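Local atomic coordinates of putative N-acetylneuraminate lyase ([Ruminococcus] gnavus ATCC 29149, PDB entry 6RB7), a protein that belongs to the dihydrodipicolinate synthetase family, folds as a parallel beta/alpha barrel and is assembled from four chains. Residues Lys73-Asn78 with Gly105-Ile110; Val109-Ala114 with Leu131-Ile136; Glu226-Gly231 with Lys253-Ile258. All blocks are in the same frame, centred on the assembly; numbering follows the deposited sequence.

The three contacts sample two layers of one beta/alpha barrel. Contacts 1 and 2 lie in the sheet and share strand 108-112, which is flanked by strand 74-77 in contact 1 and strand 135-138 in contact 2; their centres are about 8 Å apart. Both are held by backbone hydrogen bonds between parallel strands, but contact 2 adds a carboxylate bonded to a backbone NH. Contact 3 joins two helices outside the sheet, its centre about 19 Å from that of contact 1 and about 25 Å from that of contact 2. It is also buried, yet lies next to a second subunit, and no hydrogen bond crosses it: apolar packing does the work.

Contact 1 (Lys73-Asn78 with Gly105-Ile110); sequences KGVYVN and GKLTVI
I110 and Y76 pair side by side on neighbouring parallel strands of a beta/alpha barrel, where strands 74-77 and 108-112 and the intervening helix 89-103 make up a beta-alpha-beta unit. Both side chains leave the same face of the sheet, the barrel interior, and both rest on I240 of strand 238-241. The tyrosine carries CG anti to its own nitrogen (chi1 172°), and this brings the ring edge to the isoleucine, the two side chains meeting at a slant. The methyl CG2 of I110 meets the ring at its edge, close to the ring plane, 3.8 Å from Y76 CD1. T108 lies on this face too, two pairs back, paired with G74, with its hydroxyl OG1 hydrogen-bonded to K37 O.

The other face, turned to the helices, is a row of branched aliphatics. V75 uses its two methyls separately: CG1 reaches L107 CD1 at 4.2 Å, while CG2 is 4.3 Å from V109 CG2. The second methyl of V109, CG1, turns to V77 CG2 at 4.1 Å, so that V109 touches both valines of the neighbouring strand. F67 of helix 57-70 packs on V75, and V95 of helix 89-103 on V77.

The backbone fixes this register. I110 sits between V75 and V77, giving its NH to V75 O at 3.0 Å and receiving the NH of V77 at its own oxygen, each in a nearly straight bond. At the entry to the strands, K73 O takes T108 N in its carbonyl plane, on a lone pair, and a water links the two segments, donating to K73 O at 2.8 Å and to K106 O at 3.2 Å.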
loop_
_atom_site.group_PDB
_atom_site.type_symbol
_atom_site.label_atom_id
_atom_site.label_comp_id
_atom_site.label_asym_id
_atom_site.label_seq_id
_atom_site.Cartn_x
_atom_site.Cartn_y
_atom_site.Cartn_z
ATOM N N LYS A 73 -14.544 -2.691 -32.734
ATOM C CA LYS A 73 -13.783 -1.632 -33.425
ATOM C C LYS A 73 -12.413 -2.156 -33.798
ATOM O O LYS A 73 -11.865 -1.763 -34.865
ATOM C CB LYS A 73 -13.697 -0.398 -32.561
ATOM C CG LYS A 73 -13.089 0.818 -33.219
ATOM C CD LYS A 73 -13.930 1.299 -34.413
ATOM C CE LYS A 73 -13.885 2.787 -34.619
ATOM N NZ LYS A 73 -14.306 3.140 -35.997
ATOM N N GLY A 74 -11.815 -2.928 -32.914
ATOM C CA GLY A 74 -10.431 -3.342 -33.076
ATOM C C GLY A 74 -10.066 -4.412 -32.106
ATOM O O GLY A 74 -10.939 -4.877 -31.351
ATOM N N VAL A 75 -8.802 -4.772 -32.100
ATOM C CA VAL A 75 -8.257 -5.743 -31.135
ATOM C C VAL A 75 -6.949 -5.201 -30.553
ATOM O O VAL A 75 -6.162 -4.481 -31.268
ATOM C CB VAL A 75 -8.055 -7.149 -31.694
ATOM C CG1 VAL A 75 -9.382 -7.840 -31.915
ATOM C CG2 VAL A 75 -7.217 -7.156 -32.966
ATOM N N TYR A 76 -6.724 -5.508 -29.294
ATOM C CA TYR A 76 -5.524 -5.132 -28.525
ATOM C C TYR A 76 -4.741 -6.419 -28.341
ATOM O O TYR A 76 -5.144 -7.299 -27.596
ATOM C CB TYR A 76 -5.934 -4.465 -27.208
ATOM C CG TYR A 76 -4.783 -4.211 -26.274
ATOM C CD1 TYR A 76 -3.888 -3.195 -26.531
ATOM C CD2 TYR A 76 -4.651 -4.910 -25.102
ATOM C CE1 TYR A 76 -2.833 -2.924 -25.659
ATOM C CE2 TYR A 76 -3.587 -4.673 -24.233
ATOM C CZ TYR A 76 -2.676 -3.696 -24.530
ATOM O OH TYR A 76 -1.657 -3.466 -23.671
ATOM N N VAL A 77 -3.643 -6.546 -29.106
ATOM C CA VAL A 77 -2.961 -7.846 -29.272
ATOM C C VAL A 77 -1.707 -7.935 -28.393
ATOM O O VAL A 77 -0.930 -6.963 -28.333
ATOM C CB VAL A 77 -2.623 -8.023 -30.752
ATOM C CG1 VAL A 77 -1.955 -9.368 -30.982
ATOM C CG2 VAL A 77 -3.840 -7.843 -31.628
ATOM N N ASN A 78 -1.489 -9.090 -27.777
ATOM C CA ASN A 78 -0.284 -9.391 -26.981
ATOM C C ASN A 78 -0.201 -8.438 -25.782
ATOM O O ASN A 78 0.913 -8.130 -25.363
ATOM C CB ASN A 78 0.998 -9.369 -27.831
ATOM C CG ASN A 78 1.065 -10.499 -28.815
ATOM O OD1 ASN A 78 0.633 -11.615 -28.508
ATOM N ND2 ASN A 78 1.576 -10.210 -30.012
ATOM N N GLY A 105 -8.150 -5.652 -42.906
ATOM C CA GLY A 105 -8.363 -4.212 -42.668
ATOM C C GLY A 105 -9.655 -3.902 -41.907
ATOM O O GLY A 105 -10.040 -2.732 -41.841
ATOM N N LYS A 106 -10.348 -4.896 -41.347
ATOM C CA LYS A 106 -11.663 -4.691 -40.739
ATOM C C LYS A 106 -11.533 -4.285 -39.273
ATOM O O LYS A 106 -12.558 -4.001 -38.651
ATOM C CB LYS A 106 -12.480 -5.962 -40.921
ATOM C CG LYS A 106 -12.891 -6.160 -42.388
ATOM C CD LYS A 106 -13.673 -7.415 -42.632
ATOM C CE LYS A 106 -13.705 -7.839 -44.087
ATOM N NZ LYS A 106 -14.300 -6.803 -44.958
ATOM N N LEU A 107 -10.329 -4.345 -38.710
ATOM C CA LEU A 107 -10.098 -4.085 -37.269
ATOM C C LEU A 107 -9.027 -3.023 -37.133
ATOM O O LEU A 107 -7.976 -3.152 -37.775
ATOM C CB LEU A 107 -9.634 -5.353 -36.546
ATOM C CG LEU A 107 -10.667 -6.472 -36.453
ATOM C CD1 LEU A 107 -10.000 -7.752 -36.080
ATOM C CD2 LEU A 107 -11.758 -6.108 -35.443
ATOM N N THR A 108 -9.220 -2.108 -36.194
ATOM C CA THR A 108 -8.099 -1.291 -35.705
ATOM C C THR A 108 -7.209 -2.254 -34.916
ATOM O O THR A 108 -7.743 -2.994 -34.069
ATOM C CB THR A 108 -8.582 -0.131 -34.858
ATOM O OG1 THR A 108 -9.413 0.708 -35.675
ATOM C CG2 THR A 108 -7.450 0.681 -34.271
ATOM N N VAL A 109 -5.916 -2.269 -35.159
ATOM C CA VAL A 109 -5.016 -3.216 -34.473
ATOM C C VAL A 109 -4.041 -2.419 -33.626
ATOM O O VAL A 109 -3.255 -1.611 -34.191
ATOM C CB VAL A 109 -4.307 -4.187 -35.424
ATOM C CG1 VAL A 109 -3.342 -5.076 -34.656
ATOM C CG2 VAL A 109 -5.320 -5.014 -36.190
ATOM N N ILE A 110 -4.079 -2.645 -32.313
ATOM C CA ILE A 110 -3.100 -2.071 -31.376
ATOM C C ILE A 110 -2.257 -3.239 -30.884
ATOM O O ILE A 110 -2.818 -4.190 -30.309
ATOM C CB ILE A 110 -3.800 -1.366 -30.208
ATOM C CG1 ILE A 110 -4.769 -0.276 -30.658
ATOM C CG2 ILE A 110 -2.748 -0.848 -29.226
ATOM C CD1 ILE A 110 -5.605 0.302 -29.536
HETATM O O HOH W 1 -13.047 -1.178 -37.322
#

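Contact 2 (Val109-Ala114 with Leu131-Ile136); sequences VIAHVA and LGVDAI
D134, just before strand 135-138, reaches back to the backbone of V109 on the neighbouring strand, and its side chain can be followed atom by atom. CB sits past the valine oxygen and off to one side of the carbonyl plane, 3.4 Å from V109 O. CG stands beside the aspartate's own nitrogen (chi1 -64°), which turns the carboxylate toward V109 N, 3.8 Å from CG. At the tip, OD2 accepts the NH of V109 at 2.9 Å in a bond that is nearly straight (169°), although the donor comes to the anti side of the oxygen and lies 23° out of the carboxylate plane. OD1 leaves the contact to form a salt bridge with K37 NZ, and the two partners together should fix the rotation of the group.

V109 is held through both its N-H and its carbonyl, for its oxygen has two donors, D134 N at 3.0 Å and A135 N at 3.2 Å, the former much the more bent. A111 N continues the pattern by bonding to A135 O at 2.9 Å.

On the helix-facing side, V133 crosses V109 at about a right angle, their CG1 methyls 4.0 Å apart, and the same V133 methyl also reaches A111 CB. L96 of helix 89-103 and A128 of helix 118-130 close over V133. Farther along, I136 puts CG2 4.1 Å from V113 CG1, with I158 of helix 148-160 packed on both residues. G132, at positive phi, completes a Schellman motif after helix 118-130 and lets the chain turn back toward the sheet. Strand 108-112, helix 118-130 and strand 135-138 thus form one beta-alpha-beta crossover, the repeating step from which a parallel beta/alpha barrel is built.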
loop_
_atom_site.group_PDB
_atom_site.type_symbol
_atom_site.label_atom_id
_atom_site.label_comp_id
_atom_site.label_asym_id
_atom_site.label_seq_id
_atom_site.Cartn_x
_atom_site.Cartn_y
_atom_site.Cartn_z
ATOM N N VAL A 109 -5.916 -2.269 -35.159
ATOM C CA VAL A 109 -5.016 -3.216 -34.473
ATOM C C VAL A 109 -4.041 -2.419 -33.626
ATOM O O VAL A 109 -3.255 -1.611 -34.191
ATOM C CB VAL A 109 -4.307 -4.187 -35.424
ATOM C CG1 VAL A 109 -3.342 -5.076 -34.656
ATOM C CG2 VAL A 109 -5.320 -5.014 -36.190
ATOM N N ILE A 110 -4.079 -2.645 -32.313
ATOM C CA ILE A 110 -3.100 -2.071 -31.376
ATOM C C ILE A 110 -2.257 -3.239 -30.884
ATOM O O ILE A 110 -2.818 -4.190 -30.309
ATOM C CB ILE A 110 -3.800 -1.366 -30.208
ATOM C CG1 ILE A 110 -4.769 -0.276 -30.658
ATOM C CG2 ILE A 110 -2.748 -0.848 -29.226
ATOM C CD1 ILE A 110 -5.605 0.302 -29.536
ATOM N N ALA A 111 -0.961 -3.213 -31.156
ATOM C CA ALA A 111 -0.028 -4.290 -30.754
ATOM C C ALA A 111 0.760 -3.847 -29.519
ATOM O O ALA A 111 1.533 -2.915 -29.587
ATOM C CB ALA A 111 0.900 -4.640 -31.875
ATOM N N HIS A 112 0.475 -4.473 -28.385
ATOM C CA HIS A 112 1.268 -4.288 -27.159
ATOM C C HIS A 112 2.613 -4.959 -27.357
ATOM O O HIS A 112 2.635 -6.180 -27.619
ATOM C CB HIS A 112 0.517 -4.838 -25.954
ATOM C CG HIS A 112 1.336 -4.658 -24.709
ATOM N ND1 HIS A 112 1.963 -5.718 -24.097
ATOM C CD2 HIS A 112 1.700 -3.538 -24.046
ATOM C CE1 HIS A 112 2.624 -5.244 -23.040
ATOM N NE2 HIS A 112 2.530 -3.892 -23.017
ATOM N N VAL A 113 3.706 -4.181 -27.272
ATOM C CA VAL A 113 5.051 -4.691 -27.631
ATOM C C VAL A 113 6.010 -4.648 -26.456
ATOM O O VAL A 113 7.161 -5.065 -26.634
ATOM C CB VAL A 113 5.594 -3.916 -28.835
ATOM C CG1 VAL A 113 4.768 -4.183 -30.087
ATOM C CG2 VAL A 113 5.793 -2.439 -28.547
ATOM N N ALA A 114 5.583 -4.232 -25.275
ATOM C CA ALA A 114 6.506 -4.137 -24.124
ATOM C C ALA A 114 6.904 -5.549 -23.691
ATOM O O ALA A 114 6.033 -6.452 -23.499
ATOM C CB ALA A 114 5.880 -3.365 -22.991
ATOM N N LEU A 131 4.248 -4.752 -40.193
ATOM C CA LEU A 131 2.939 -5.340 -40.557
ATOM C C LEU A 131 1.852 -4.278 -40.706
ATOM O O LEU A 131 0.714 -4.670 -40.990
ATOM C CB LEU A 131 2.545 -6.359 -39.476
ATOM C CG LEU A 131 3.396 -7.626 -39.464
ATOM C CD1 LEU A 131 2.917 -8.531 -38.347
ATOM C CD2 LEU A 131 3.283 -8.374 -40.793
ATOM N N GLY A 132 2.133 -3.009 -40.414
ATOM C CA GLY A 132 1.167 -1.918 -40.624
ATOM C C GLY A 132 0.072 -1.904 -39.567
ATOM O O GLY A 132 -1.090 -1.546 -39.870
ATOM N N VAL A 133 0.436 -2.175 -38.316
ATOM C CA VAL A 133 -0.555 -2.019 -37.224
ATOM C C VAL A 133 -0.933 -0.533 -37.126
ATOM O O VAL A 133 -0.156 0.359 -37.534
ATOM C CB VAL A 133 -0.016 -2.541 -35.882
ATOM C CG1 VAL A 133 0.326 -4.006 -35.956
ATOM C CG2 VAL A 133 1.147 -1.710 -35.385
ATOM N N ASP A 134 -2.074 -0.235 -36.527
ATOM C CA ASP A 134 -2.520 1.146 -36.304
ATOM C C ASP A 134 -1.691 1.785 -35.202
ATOM O O ASP A 134 -1.278 2.973 -35.344
ATOM C CB ASP A 134 -4.007 1.186 -36.000
ATOM C CG ASP A 134 -4.795 0.706 -37.211
ATOM O OD1 ASP A 134 -4.979 1.532 -38.136
ATOM O OD2 ASP A 134 -5.112 -0.497 -37.257
ATOM N N ALA A 135 -1.451 1.053 -34.123
ATOM C CA ALA A 135 -0.709 1.583 -32.975
ATOM C C ALA A 135 0.085 0.463 -32.329
ATOM O O ALA A 135 -0.317 -0.718 -32.428
ATOM C CB ALA A 135 -1.675 2.221 -31.973
ATOM N N ILE A 136 1.105 0.860 -31.602
ATOM C CA ILE A 136 1.775 -0.005 -30.624
ATOM C C ILE A 136 1.486 0.546 -29.233
ATOM O O ILE A 136 1.148 1.732 -29.103
ATOM C CB ILE A 136 3.289 -0.123 -30.884
ATOM C CG1 ILE A 136 3.971 1.250 -30.922
ATOM C CG2 ILE A 136 3.523 -0.926 -32.162
ATOM C CD1 ILE A 136 5.489 1.128 -30.744
#

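Contact 3 (Glu226-Gly231 with Lys253-Ile258); sequences EQFMSG and KLDECI
F228 reaches from helix 228-234 to helix 248-259 in the barrel's outer layer, packing on L254 and on the terminal methyl CD1 of I258. Helix 228-234 follows one barrel strand and helix 248-259 the next, so this is helix-helix packing between neighbours around the barrel. The phenyl group extends toward helix 248-259 because CG is anti to the backbone nitrogen (chi1 -175°). L254 slides past it in the opposite direction, bringing CD2 to 3.6 Å from F228 CD1 at an oblique approach. D255 lies across the far end of the ring: OD1 is 3.8 Å from F228 CE1, and the carboxylate and ring planes are nearly perpendicular, at 89°. The charge of D255 has its own partner, a salt bridge from OD1 to R232 NE, and V41 of strand 41-43 lies against both F228 and D255 from the barrel side.

M229 also touches V233 of the second subunit and M263 of helix 263-281. It meets helix 248-259 mainly through I258 CD1, which is 3.7 Å from M229 CA; the same methyl is 3.8 Å from F228 CE1, at the ring edge.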
loop_
_atom_site.group_PDB
_atom_site.type_symbol
_atom_site.label_atom_id
_atom_site.label_comp_id
_atom_site.label_asym_id
_atom_site.label_seq_id
_atom_site.Cartn_x
_atom_site.Cartn_y
_atom_site.Cartn_z
ATOM N N GLU A 226 -15.220 -3.452 -15.295
ATOM C CA GLU A 226 -16.286 -3.310 -14.281
ATOM C C GLU A 226 -16.717 -1.849 -14.130
ATOM O O GLU A 226 -17.754 -1.582 -13.538
ATOM C CB GLU A 226 -15.755 -3.802 -12.931
ATOM C CG GLU A 226 -15.355 -5.278 -12.912
ATOM C CD GLU A 226 -13.907 -5.592 -13.316
ATOM O OE1 GLU A 226 -13.193 -4.742 -13.942
ATOM O OE2 GLU A 226 -13.428 -6.709 -12.948
ATOM N N GLN A 227 -15.938 -0.927 -14.640
ATOM C CA GLN A 227 -16.212 0.539 -14.543
ATOM C C GLN A 227 -16.431 1.158 -15.946
ATOM O O GLN A 227 -16.413 2.386 -16.064
ATOM C CB GLN A 227 -15.044 1.202 -13.821
ATOM C CG GLN A 227 -14.804 0.642 -12.435
ATOM C CD GLN A 227 -13.744 1.367 -11.617
ATOM O OE1 GLN A 227 -13.821 1.303 -10.385
ATOM N NE2 GLN A 227 -12.768 2.062 -12.254
ATOM N N PHE A 228 -16.645 0.337 -16.972
ATOM C CA PHE A 228 -16.759 0.774 -18.384
ATOM C C PHE A 228 -17.596 2.056 -18.507
ATOM O O PHE A 228 -17.078 3.074 -19.031
ATOM C CB PHE A 228 -17.321 -0.381 -19.209
ATOM C CG PHE A 228 -17.399 -0.172 -20.692
ATOM C CD1 PHE A 228 -18.338 0.676 -21.248
ATOM C CD2 PHE A 228 -16.539 -0.854 -21.554
ATOM C CE1 PHE A 228 -18.429 0.830 -22.629
ATOM C CE2 PHE A 228 -16.670 -0.732 -22.919
ATOM C CZ PHE A 228 -17.579 0.139 -23.461
ATOM N N MET A 229 -18.827 2.044 -18.004
ATOM C CA MET A 229 -19.733 3.176 -18.268
ATOM C C MET A 229 -19.240 4.431 -17.556
ATOM O O MET A 229 -19.405 5.553 -18.105
ATOM C CB MET A 229 -21.175 2.861 -17.890
ATOM C CG MET A 229 -21.414 2.674 -16.453
ATOM S SD MET A 229 -23.157 2.162 -16.178
ATOM C CE MET A 229 -24.055 3.612 -16.687
ATOM N N SER A 230 -18.621 4.274 -16.391
ATOM C CA SER A 230 -18.146 5.388 -15.558
ATOM C C SER A 230 -16.912 6.013 -16.197
ATOM O O SER A 230 -16.784 7.261 -16.142
ATOM C CB SER A 230 -17.856 4.893 -14.169
ATOM O OG SER A 230 -19.050 4.568 -13.483
ATOM N N GLY A 231 -15.973 5.216 -16.690
ATOM C CA GLY A 231 -14.782 5.765 -17.363
ATOM C C GLY A 231 -15.165 6.439 -18.660
ATOM O O GLY A 231 -14.580 7.489 -18.981
ATOM N N LYS A 253 -23.364 -3.079 -27.026
ATOM C CA LYS A 253 -24.693 -2.526 -26.682
ATOM C C LYS A 253 -24.571 -1.521 -25.535
ATOM O O LYS A 253 -25.234 -0.488 -25.580
ATOM C CB LYS A 253 -25.660 -3.651 -26.347
ATOM C CG LYS A 253 -27.097 -3.151 -26.197
ATOM C CD LYS A 253 -27.683 -2.729 -27.526
ATOM C CE LYS A 253 -29.123 -2.284 -27.367
ATOM N NZ LYS A 253 -29.735 -1.990 -28.696
ATOM N N LEU A 254 -23.699 -1.789 -24.574
ATOM C CA LEU A 254 -23.423 -0.822 -23.475
ATOM C C LEU A 254 -22.942 0.478 -24.087
ATOM O O LEU A 254 -23.443 1.542 -23.713
ATOM C CB LEU A 254 -22.387 -1.449 -22.552
ATOM C CG LEU A 254 -21.918 -0.629 -21.368
ATOM C CD1 LEU A 254 -23.041 -0.024 -20.569
ATOM C CD2 LEU A 254 -21.058 -1.480 -20.474
ATOM N N ASP A 255 -21.987 0.411 -25.002
ATOM C CA ASP A 255 -21.404 1.620 -25.614
ATOM C C ASP A 255 -22.483 2.365 -26.401
ATOM O O ASP A 255 -22.522 3.607 -26.353
ATOM C CB ASP A 255 -20.201 1.248 -26.462
ATOM C CG ASP A 255 -19.171 2.333 -26.570
ATOM O OD1 ASP A 255 -19.074 3.114 -25.622
ATOM O OD2 ASP A 255 -18.521 2.393 -27.622
ATOM N N GLU A 256 -23.353 1.637 -27.096
ATOM C CA GLU A 256 -24.478 2.260 -27.846
ATOM C C GLU A 256 -25.382 3.013 -26.868
ATOM O O GLU A 256 -25.733 4.195 -27.146
ATOM C CB GLU A 256 -25.249 1.167 -28.594
ATOM C CG GLU A 256 -26.369 1.705 -29.440
ATOM C CD GLU A 256 -27.276 0.585 -29.937
ATOM O OE1 GLU A 256 -28.213 0.225 -29.215
ATOM O OE2 GLU A 256 -26.949 -0.008 -30.954
ATOM N N CYS A 257 -25.712 2.430 -25.731
ATOM C CA CYS A 257 -26.551 3.097 -24.712
ATOM C C CYS A 257 -25.846 4.344 -24.184
ATOM O O CYS A 257 -26.512 5.402 -24.053
ATOM C CB CYS A 257 -26.904 2.187 -23.559
ATOM S SG CYS A 257 -27.971 0.806 -24.032
ATOM N N ILE A 258 -24.552 4.259 -23.883
ATOM C CA ILE A 258 -23.820 5.444 -23.364
ATOM C C ILE A 258 -23.853 6.567 -24.398
ATOM O O ILE A 258 -24.132 7.719 -24.032
ATOM C CB ILE A 258 -22.388 5.062 -22.971
ATOM C CG1 ILE A 258 -22.393 4.132 -21.745
ATOM C CG2 ILE A 258 -21.513 6.301 -22.753
ATOM C CD1 ILE A 258 -21.144 3.319 -21.654
#